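PDB 3N4P: tripartite terminase subunit 3 from Human herpesvirus 5, which acts as the DNA-packaging terminase large subunit, here its C-terminal nuclease domain, and probably helps drive viral genomic DNA into empty capsids. Local coordinates for residues B[60-65]-B[133-138]; B[167-172]-B[270-275]. All coordinates share one frame; numbering follows the deposited sequence.

Both contacts reach the central mixed sheet through neighbouring strands: 133-138 in contact 1 lies beside 165-172 of contact 2, and the backbone of Ile136 meets that of Tyr169. Contact 1, its centre about 9 Å from the chain's centre, is the more central: a regular parallel ladder, with buried Leu63, Val65, Leu134 and Ile136 toward helices 109-127 and 144-161 and polar side chains on the other face. Contact 2, its centre about 15 Å from the chain's centre, sets buried Tyr169, His170 and Thr171 against the more exposed loop 270-275 that leads into strand 276-277; two hydrogen bonds and one arginine draped over a tyrosine replace the ladder. Arg135, bonded to the carbonyl of Ala273, ties the two together.

Contact 1 of 2, residues B[60-65]-B[133-138]; sequences GKTLYV and ELRIAV
Arg135 and Tyr64 are paired across two parallel strands whose axes diverge by only 17°, and their side chains run alongside each other on one face of the sheet. Followed outward, Arg135 CB lies 3.8 Å from Tyr64 CD2. Arg135 CG meets Thr62 CG2 at 4.0 Å. Arg135 CD presses to 3.3 Å from Tyr64 CE2, approaching the ring obliquely. From there Arg135 NE turns to Glu133 OE1, 3.2 Å away, in a salt bridge along the same strand, and Arg135 NH1 is bound by the carbonyl of Ala273. With CG beside the backbone N (chi1 -83°) and the chain extended as far as NE, the arginine passes between Tyr64 and Glu133. Glu133 OE1 also accepts a hydrogen bond from Thr62 OG1 at 2.8 Å. The two donors reach it from opposite faces of the carboxylate plane, while OE2 pairs with Arg165.

On the other face Leu63 CD1 meets Leu134 CD2 at 3.7 Å, and Val65 packs on Leu134 and Ile136. The ladder from Leu63 N to Glu133 O (3.0 Å) through Ala137 N to Val65 O (2.9 Å) holds the register. It sets side by side the strands leading to Asp68 and Glu139, magnesium ligands and predicted nuclease residues, as in an RNase H-like core. The chemistry implies an apolar face packed against helices, and a polar face where a doubly gripped carboxylate oxygen probably steadies the arginine's charge.

Contact 2 of 2, residues B[167-172]-B[270-275]; sequences LFYHTP and DIHAIR
Backbone and side chain of Arg275 both grip His170, making a two-bond bridge between strand 165-172 and the segment leading into strand 276-277. Hydrogen bonds come first: His170 N donates one to Arg275 O at 2.8 Å, from above the carbonyl plane, and Arg275 NE donates one to His170 O at 3.0 Å. The latter is straight (167° at the hydrogen) and lies in the guanidinium plane.

The second kind of interaction is a CH-pi contact. Arg275 CB sits over one face of the Tyr169 ring, 3.7 Å from its centroid and 15° off the normal. Bends at chi2 (-60°) and chi3 curl the arginine back across this ring, so that Tyr169 OH lies over the centre of the guanidinium face, 3.7 Å above its plane.

Van der Waals touches complete the set: Arg275 NH2 is 3.4 Å from Thr171 CB, and His272 CD2 meets Tyr169 OH edge-on at 3.9 Å. Tyr182 and Phe276 stack edge-to-face on Tyr169. Beyond Arg275, strand 276-277 runs antiparallel to 165-172, with a backbone hydrogen bond between Arg277 and Phe168, so this is the entry to a C-terminal strand added to the central sheet of an RNase H-like nuclease domain.

Contact 1 of 2, residues B[60-65]-B[133-138]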
ATOM      1  N   GLY B  60      -1.911  13.993   9.820  1.00 61.04           N
ATOM      2  CA  GLY B  60      -2.677  15.212  10.051  1.00 61.31           C
ATOM      3  C   GLY B  60      -3.943  14.878  10.861  1.00 61.21           C
ATOM      4  O   GLY B  60      -4.488  13.794  10.719  1.00 58.37           O
ATOM      5  N   LYS B  61      -4.393  15.796  11.737  1.00 61.32           N
ATOM      6  CA  LYS B  61      -5.580  15.528  12.537  1.00 62.11           C
ATOM      7  C   LYS B  61      -6.856  16.101  11.931  1.00 59.12           C
ATOM      8  O   LYS B  61      -7.957  15.964  12.492  1.00 59.93           O
ATOM      9  CB  LYS B  61      -5.359  15.974  13.987  1.00 64.99           C
ATOM     10  CG  LYS B  61      -4.048  15.387  14.477  1.00 70.73           C
ATOM     11  CD  LYS B  61      -3.906  15.517  15.968  1.00 80.97           C
ATOM     12  CE  LYS B  61      -2.945  14.434  16.431  1.00 86.35           C
ATOM     13  NZ  LYS B  61      -2.173  14.904  17.637  1.00 91.77           N
ATOM     14  N   THR B  62      -6.709  16.703  10.768  1.00 57.75           N
ATOM     15  CA  THR B  62      -7.826  17.297  10.134  1.00 57.47           C
ATOM     16  C   THR B  62      -8.277  16.547   8.904  1.00 53.91           C
ATOM     17  O   THR B  62      -7.504  16.343   8.003  1.00 50.70           O
ATOM     18  CB  THR B  62      -7.522  18.762   9.779  1.00 60.44           C
ATOM     19  OG1 THR B  62      -7.337  19.482  10.988  1.00 64.90           O
ATOM     20  CG2 THR B  62      -8.725  19.385   9.080  1.00 56.78           C
ATOM     21  N   LEU B  63      -9.559  16.195   8.849  1.00 50.82           N
ATOM     22  CA  LEU B  63     -10.167  15.617   7.629  1.00 49.16           C
ATOM     23  C   LEU B  63     -10.647  16.745   6.692  1.00 50.00           C
ATOM     24  O   LEU B  63     -11.522  17.500   7.052  1.00 53.37           O
ATOM     25  CB  LEU B  63     -11.411  14.796   8.033  1.00 46.91           C
ATOM     26  CG  LEU B  63     -11.722  13.450   7.454  1.00 46.57           C
ATOM     27  CD1 LEU B  63     -13.251  13.027   7.400  1.00 39.79           C
ATOM     28  CD2 LEU B  63     -10.906  13.091   6.145  1.00 47.38           C
ATOM     29  N   TYR B  64     -10.112  16.871   5.501  1.00 51.02           N
ATOM     30  CA  TYR B  64     -10.605  17.832   4.511  1.00 51.73           C
ATOM     31  C   TYR B  64     -11.597  17.107   3.600  1.00 51.63           C
ATOM     32  O   TYR B  64     -11.262  16.041   3.040  1.00 51.12           O
ATOM     33  CB  TYR B  64      -9.408  18.384   3.670  1.00 52.01           C
ATOM     34  CG  TYR B  64      -8.501  19.215   4.539  1.00 53.46           C
ATOM     35  CD1 TYR B  64      -7.509  18.610   5.309  1.00 53.79           C
ATOM     36  CD2 TYR B  64      -8.731  20.597   4.710  1.00 52.67           C
ATOM     37  CE1 TYR B  64      -6.663  19.398   6.187  1.00 61.41           C
ATOM     38  CE2 TYR B  64      -7.899  21.423   5.589  1.00 55.73           C
ATOM     39  CZ  TYR B  64      -6.882  20.792   6.336  1.00 61.77           C
ATOM     40  OH  TYR B  64      -6.100  21.523   7.228  1.00 66.53           O
ATOM     41  N   VAL B  65     -12.793  17.644   3.414  1.00 52.82           N
ATOM     42  CA  VAL B  65     -13.661  17.048   2.403  1.00 51.50           C
ATOM     43  C   VAL B  65     -14.218  18.054   1.365  1.00 52.60           C
ATOM     44  O   VAL B  65     -14.462  19.194   1.673  1.00 55.55           O
ATOM     45  CB  VAL B  65     -14.904  16.191   3.025  1.00 50.93           C
ATOM     46  CG1 VAL B  65     -14.842  15.892   4.540  1.00 46.79           C
ATOM     47  CG2 VAL B  65     -16.185  16.688   2.547  1.00 49.30           C
ATOM     48  N   GLU B 133     -10.764  17.180  13.885  1.00 62.68           N
ATOM     49  CA  GLU B 133     -11.424  18.314  13.208  1.00 62.12           C
ATOM     50  C   GLU B 133     -11.871  17.973  11.782  1.00 59.02           C
ATOM     51  O   GLU B 133     -11.219  17.192  11.110  1.00 58.36           O
ATOM     52  CB  GLU B 133     -10.433  19.466  13.147  1.00 64.51           C
ATOM     53  CG  GLU B 133     -10.899  20.839  12.618  1.00 67.17           C
ATOM     54  CD  GLU B 133      -9.741  21.868  12.695  1.00 75.44           C
ATOM     55  OE1 GLU B 133      -8.760  21.785  11.871  1.00 77.81           O
ATOM     56  OE2 GLU B 133      -9.781  22.749  13.597  1.00 78.90           O
ATOM     57  N   LEU B 134     -12.965  18.575  11.328  1.00 57.92           N
ATOM     58  CA  LEU B 134     -13.446  18.486   9.939  1.00 55.45           C
ATOM     59  C   LEU B 134     -13.471  19.805   9.231  1.00 56.72           C
ATOM     60  O   LEU B 134     -13.974  20.761   9.780  1.00 58.14           O
ATOM     61  CB  LEU B 134     -14.898  18.096   9.912  1.00 53.02           C
ATOM     62  CG  LEU B 134     -15.230  16.659   9.778  1.00 52.84           C
ATOM     63  CD1 LEU B 134     -16.778  16.563  10.123  1.00 43.50           C
ATOM     64  CD2 LEU B 134     -14.821  16.185   8.342  1.00 51.46           C
ATOM     65  N   ARG B 135     -13.025  19.835   7.989  1.00 55.96           N
ATOM     66  CA  ARG B 135     -13.073  21.028   7.193  1.00 57.65           C
ATOM     67  C   ARG B 135     -13.674  20.678   5.886  1.00 56.71           C
ATOM     68  O   ARG B 135     -13.133  19.845   5.157  1.00 57.15           O
ATOM     69  CB  ARG B 135     -11.687  21.554   6.964  1.00 58.97           C
ATOM     70  CG  ARG B 135     -11.210  22.370   8.103  1.00 61.53           C
ATOM     71  CD  ARG B 135      -9.741  22.853   7.948  1.00 61.03           C
ATOM     72  NE  ARG B 135      -9.413  23.478   9.216  1.00 69.64           N
ATOM     73  CZ  ARG B 135      -9.072  24.764   9.400  1.00 77.95           C
ATOM     74  NH1 ARG B 135      -8.876  25.599   8.360  1.00 79.31           N
ATOM     75  NH2 ARG B 135      -8.880  25.200  10.649  1.00 75.74           N
ATOM     76  N   ILE B 136     -14.782  21.335   5.568  1.00 57.30           N
ATOM     77  CA  ILE B 136     -15.641  20.905   4.484  1.00 55.76           C
ATOM     78  C   ILE B 136     -15.868  22.043   3.511  1.00 57.05           C
ATOM     79  O   ILE B 136     -16.247  23.103   3.915  1.00 58.93           O
ATOM     80  CB  ILE B 136     -17.020  20.427   5.063  1.00 54.71           C
ATOM     81  CG1 ILE B 136     -16.791  19.285   6.049  1.00 54.38           C
ATOM     82  CG2 ILE B 136     -18.013  19.990   3.950  1.00 50.64           C
ATOM     83  CD1 ILE B 136     -18.055  18.962   6.913  1.00 52.26           C
ATOM     84  N   ALA B 137     -15.674  21.794   2.226  1.00 57.11           N
ATOM     85  CA  ALA B 137     -16.075  22.739   1.196  1.00 60.15           C
ATOM     86  C   ALA B 137     -17.210  22.200   0.346  1.00 59.99           C
ATOM     87  O   ALA B 137     -17.101  21.102  -0.202  1.00 60.96           O
ATOM     88  CB  ALA B 137     -14.848  22.999   0.270  1.00 59.82           C
ATOM     89  N   VAL B 138     -18.230  22.976   0.105  1.00 61.81           N
ATOM     90  CA  VAL B 138     -19.362  22.505  -0.688  1.00 61.65           C
ATOM     91  C   VAL B 138     -19.417  23.472  -1.845  1.00 65.83           C
ATOM     92  O   VAL B 138     -19.667  24.646  -1.630  1.00 69.25           O
ATOM     93  CB  VAL B 138     -20.748  22.625   0.059  1.00 61.76           C
ATOM     94  CG1 VAL B 138     -21.889  22.110  -0.821  1.00 56.88           C
ATOM     95  CG2 VAL B 138     -20.803  21.852   1.379  1.00 60.25           C
TER

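Contact 2 of 2, residues B[167-172]-B[270-275]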
ATOM      1  N   LEU B 167     -15.992  22.870  10.447  1.00 64.34           N
ATOM      2  CA  LEU B 167     -15.728  24.190   9.844  1.00 66.10           C
ATOM      3  C   LEU B 167     -16.084  24.052   8.386  1.00 63.14           C
ATOM      4  O   LEU B 167     -15.913  22.997   7.828  1.00 59.93           O
ATOM      5  CB  LEU B 167     -14.255  24.554   9.913  1.00 68.10           C
ATOM      6  CG  LEU B 167     -13.667  25.029  11.243  1.00 74.21           C
ATOM      7  CD1 LEU B 167     -13.295  23.901  12.190  1.00 76.75           C
ATOM      8  CD2 LEU B 167     -12.480  25.890  10.977  1.00 72.02           C
ATOM      9  N   PHE B 168     -16.592  25.101   7.777  1.00 64.42           N
ATOM     10  CA  PHE B 168     -17.007  25.048   6.402  1.00 64.62           C
ATOM     11  C   PHE B 168     -16.259  26.150   5.682  1.00 68.13           C
ATOM     12  O   PHE B 168     -15.839  27.133   6.290  1.00 70.88           O
ATOM     13  CB  PHE B 168     -18.508  25.214   6.238  1.00 64.10           C
ATOM     14  CG  PHE B 168     -19.275  23.957   6.449  1.00 63.97           C
ATOM     15  CD1 PHE B 168     -19.675  23.579   7.715  1.00 63.40           C
ATOM     16  CD2 PHE B 168     -19.593  23.127   5.379  1.00 64.34           C
ATOM     17  CE1 PHE B 168     -20.412  22.401   7.927  1.00 65.58           C
ATOM     18  CE2 PHE B 168     -20.327  21.932   5.585  1.00 63.31           C
ATOM     19  CZ  PHE B 168     -20.726  21.568   6.859  1.00 61.66           C
ATOM     20  N   TYR B 169     -16.016  25.953   4.397  1.00 69.10           N
ATOM     21  CA  TYR B 169     -15.264  26.958   3.635  1.00 71.89           C
ATOM     22  C   TYR B 169     -16.297  28.059   3.494  1.00 75.19           C
ATOM     23  O   TYR B 169     -17.418  27.755   3.080  1.00 75.63           O
ATOM     24  CB  TYR B 169     -14.937  26.426   2.258  1.00 69.19           C
ATOM     25  CG  TYR B 169     -14.007  27.314   1.491  1.00 72.75           C
ATOM     26  CD1 TYR B 169     -12.647  26.978   1.366  1.00 71.91           C
ATOM     27  CD2 TYR B 169     -14.459  28.476   0.866  1.00 75.00           C
ATOM     28  CE1 TYR B 169     -11.764  27.805   0.655  1.00 76.92           C
ATOM     29  CE2 TYR B 169     -13.560  29.318   0.146  1.00 79.26           C
ATOM     30  CZ  TYR B 169     -12.237  28.968   0.046  1.00 80.17           C
ATOM     31  OH  TYR B 169     -11.366  29.771  -0.653  1.00 89.05           O
ATOM     32  N   HIS B 170     -15.970  29.292   3.869  1.00 79.25           N
ATOM     33  CA  HIS B 170     -16.933  30.423   3.747  1.00 84.15           C
ATOM     34  C   HIS B 170     -16.457  31.424   2.731  1.00 88.65           C
ATOM     35  O   HIS B 170     -15.255  31.712   2.630  1.00 88.83           O
ATOM     36  CB  HIS B 170     -17.167  31.124   5.071  1.00 84.87           C
ATOM     37  CG  HIS B 170     -18.150  30.421   5.941  1.00 85.25           C
ATOM     38  ND1 HIS B 170     -19.365  30.972   6.302  1.00 86.37           N
ATOM     39  CD2 HIS B 170     -18.103  29.201   6.523  1.00 81.61           C
ATOM     40  CE1 HIS B 170     -20.019  30.123   7.070  1.00 84.52           C
ATOM     41  NE2 HIS B 170     -19.274  29.041   7.220  1.00 81.88           N
ATOM     42  N   THR B 171     -17.403  31.939   1.958  1.00 92.26           N
ATOM     43  CA  THR B 171     -17.069  32.976   0.984  1.00 98.05           C
ATOM     44  C   THR B 171     -18.082  34.123   1.098  1.00102.11           C
ATOM     45  O   THR B 171     -19.256  33.896   1.356  1.00101.76           O
ATOM     46  CB  THR B 171     -17.018  32.440  -0.473  1.00 96.59           C
ATOM     47  OG1 THR B 171     -18.345  32.360  -1.000  1.00101.30           O
ATOM     48  CG2 THR B 171     -16.463  31.078  -0.507  1.00 92.35           C
ATOM     49  N   PRO B 172     -17.616  35.358   0.905  1.00107.46           N
ATOM     50  CA  PRO B 172     -18.514  36.514   0.930  1.00112.26           C
ATOM     51  C   PRO B 172     -19.565  36.440  -0.185  1.00113.64           C
ATOM     52  O   PRO B 172     -19.297  35.904  -1.253  1.00112.62           O
ATOM     53  CB  PRO B 172     -17.563  37.689   0.694  1.00115.81           C
ATOM     54  CG  PRO B 172     -16.381  37.089  -0.009  1.00114.08           C
ATOM     55  CD  PRO B 172     -16.221  35.741   0.596  1.00108.56           C
ATOM     56  N   ASP B 270      -2.333  25.883   3.819  1.00 91.52           N
ATOM     57  CA  ASP B 270      -2.643  26.978   4.780  1.00 95.30           C
ATOM     58  C   ASP B 270      -3.078  28.292   4.138  1.00 96.77           C
ATOM     59  O   ASP B 270      -3.705  29.137   4.793  1.00 98.04           O
ATOM     60  CB  ASP B 270      -1.446  27.256   5.685  1.00 99.63           C
ATOM     61  CG  ASP B 270      -0.780  25.986   6.187  1.00100.53           C
ATOM     62  OD1 ASP B 270      -1.216  24.861   5.811  1.00 98.69           O
ATOM     63  OD2 ASP B 270       0.209  26.133   6.946  1.00108.00           O
ATOM     64  N   ILE B 271      -2.728  28.438   2.864  1.00 95.08           N
ATOM     65  CA  ILE B 271      -3.290  29.452   1.980  1.00 96.26           C
ATOM     66  C   ILE B 271      -4.828  29.599   2.043  1.00 94.01           C
ATOM     67  O   ILE B 271      -5.362  30.674   1.745  1.00 96.28           O
ATOM     68  CB  ILE B 271      -2.787  29.171   0.526  1.00 96.86           C
ATOM     69  CG1 ILE B 271      -1.521  29.995   0.260  1.00100.90           C
ATOM     70  CG2 ILE B 271      -3.848  29.485  -0.514  1.00 97.59           C
ATOM     71  CD1 ILE B 271      -0.618  29.418  -0.878  1.00103.14           C
ATOM     72  N   HIS B 272      -5.530  28.519   2.424  1.00 88.14           N
ATOM     73  CA  HIS B 272      -6.977  28.526   2.496  1.00 86.12           C
ATOM     74  C   HIS B 272      -7.481  28.429   3.923  1.00 83.47           C
ATOM     75  O   HIS B 272      -8.651  28.497   4.125  1.00 83.64           O
ATOM     76  CB  HIS B 272      -7.560  27.381   1.643  1.00 82.96           C
ATOM     77  CG  HIS B 272      -7.221  27.496   0.191  1.00 86.34           C
ATOM     78  ND1 HIS B 272      -6.186  26.784  -0.395  1.00 88.48           N
ATOM     79  CD2 HIS B 272      -7.736  28.290  -0.779  1.00 90.11           C
ATOM     80  CE1 HIS B 272      -6.099  27.115  -1.673  1.00 89.57           C
ATOM     81  NE2 HIS B 272      -7.020  28.031  -1.932  1.00 91.40           N
ATOM     82  N   ALA B 273      -6.593  28.290   4.896  1.00 82.94           N
ATOM     83  CA  ALA B 273      -6.955  27.979   6.254  1.00 82.01           C
ATOM     84  C   ALA B 273      -7.851  28.993   7.002  1.00 84.98           C
ATOM     85  O   ALA B 273      -8.720  28.572   7.763  1.00 85.58           O
ATOM     86  CB  ALA B 273      -5.761  27.572   7.074  1.00 81.51           C
ATOM     87  N   ILE B 274      -7.730  30.290   6.760  1.00 88.37           N
ATOM     88  CA  ILE B 274      -8.682  31.232   7.331  1.00 90.44           C
ATOM     89  C   ILE B 274     -10.101  31.175   6.757  1.00 88.90           C
ATOM     90  O   ILE B 274     -11.015  31.712   7.384  1.00 89.26           O
ATOM     91  CB  ILE B 274      -8.265  32.736   7.245  1.00 96.61           C
ATOM     92  CG1 ILE B 274      -7.387  33.025   6.025  1.00 96.89           C
ATOM     93  CG2 ILE B 274      -7.754  33.295   8.610  1.00 98.49           C
ATOM     94  CD1 ILE B 274      -8.183  33.116   4.715  1.00 96.97           C
ATOM     95  N   ARG B 275     -10.291  30.559   5.582  1.00 86.53           N
ATOM     96  CA  ARG B 275     -11.623  30.545   4.930  1.00 85.19           C
ATOM     97  C   ARG B 275     -12.601  29.631   5.663  1.00 81.67           C
ATOM     98  O   ARG B 275     -13.814  29.792   5.583  1.00 81.61           O
ATOM     99  CB  ARG B 275     -11.549  30.160   3.444  1.00 84.01           C
ATOM    100  CG  ARG B 275     -10.744  31.120   2.530  1.00 90.68           C
ATOM    101  CD  ARG B 275     -11.331  32.539   2.533  1.00100.01           C
ATOM    102  NE  ARG B 275     -12.567  32.678   1.745  1.00102.23           N
ATOM    103  CZ  ARG B 275     -12.616  33.141   0.494  1.00104.90           C
ATOM    104  NH1 ARG B 275     -11.500  33.505  -0.129  1.00107.32           N
ATOM    105  NH2 ARG B 275     -13.780  33.245  -0.141  1.00103.27           N
TER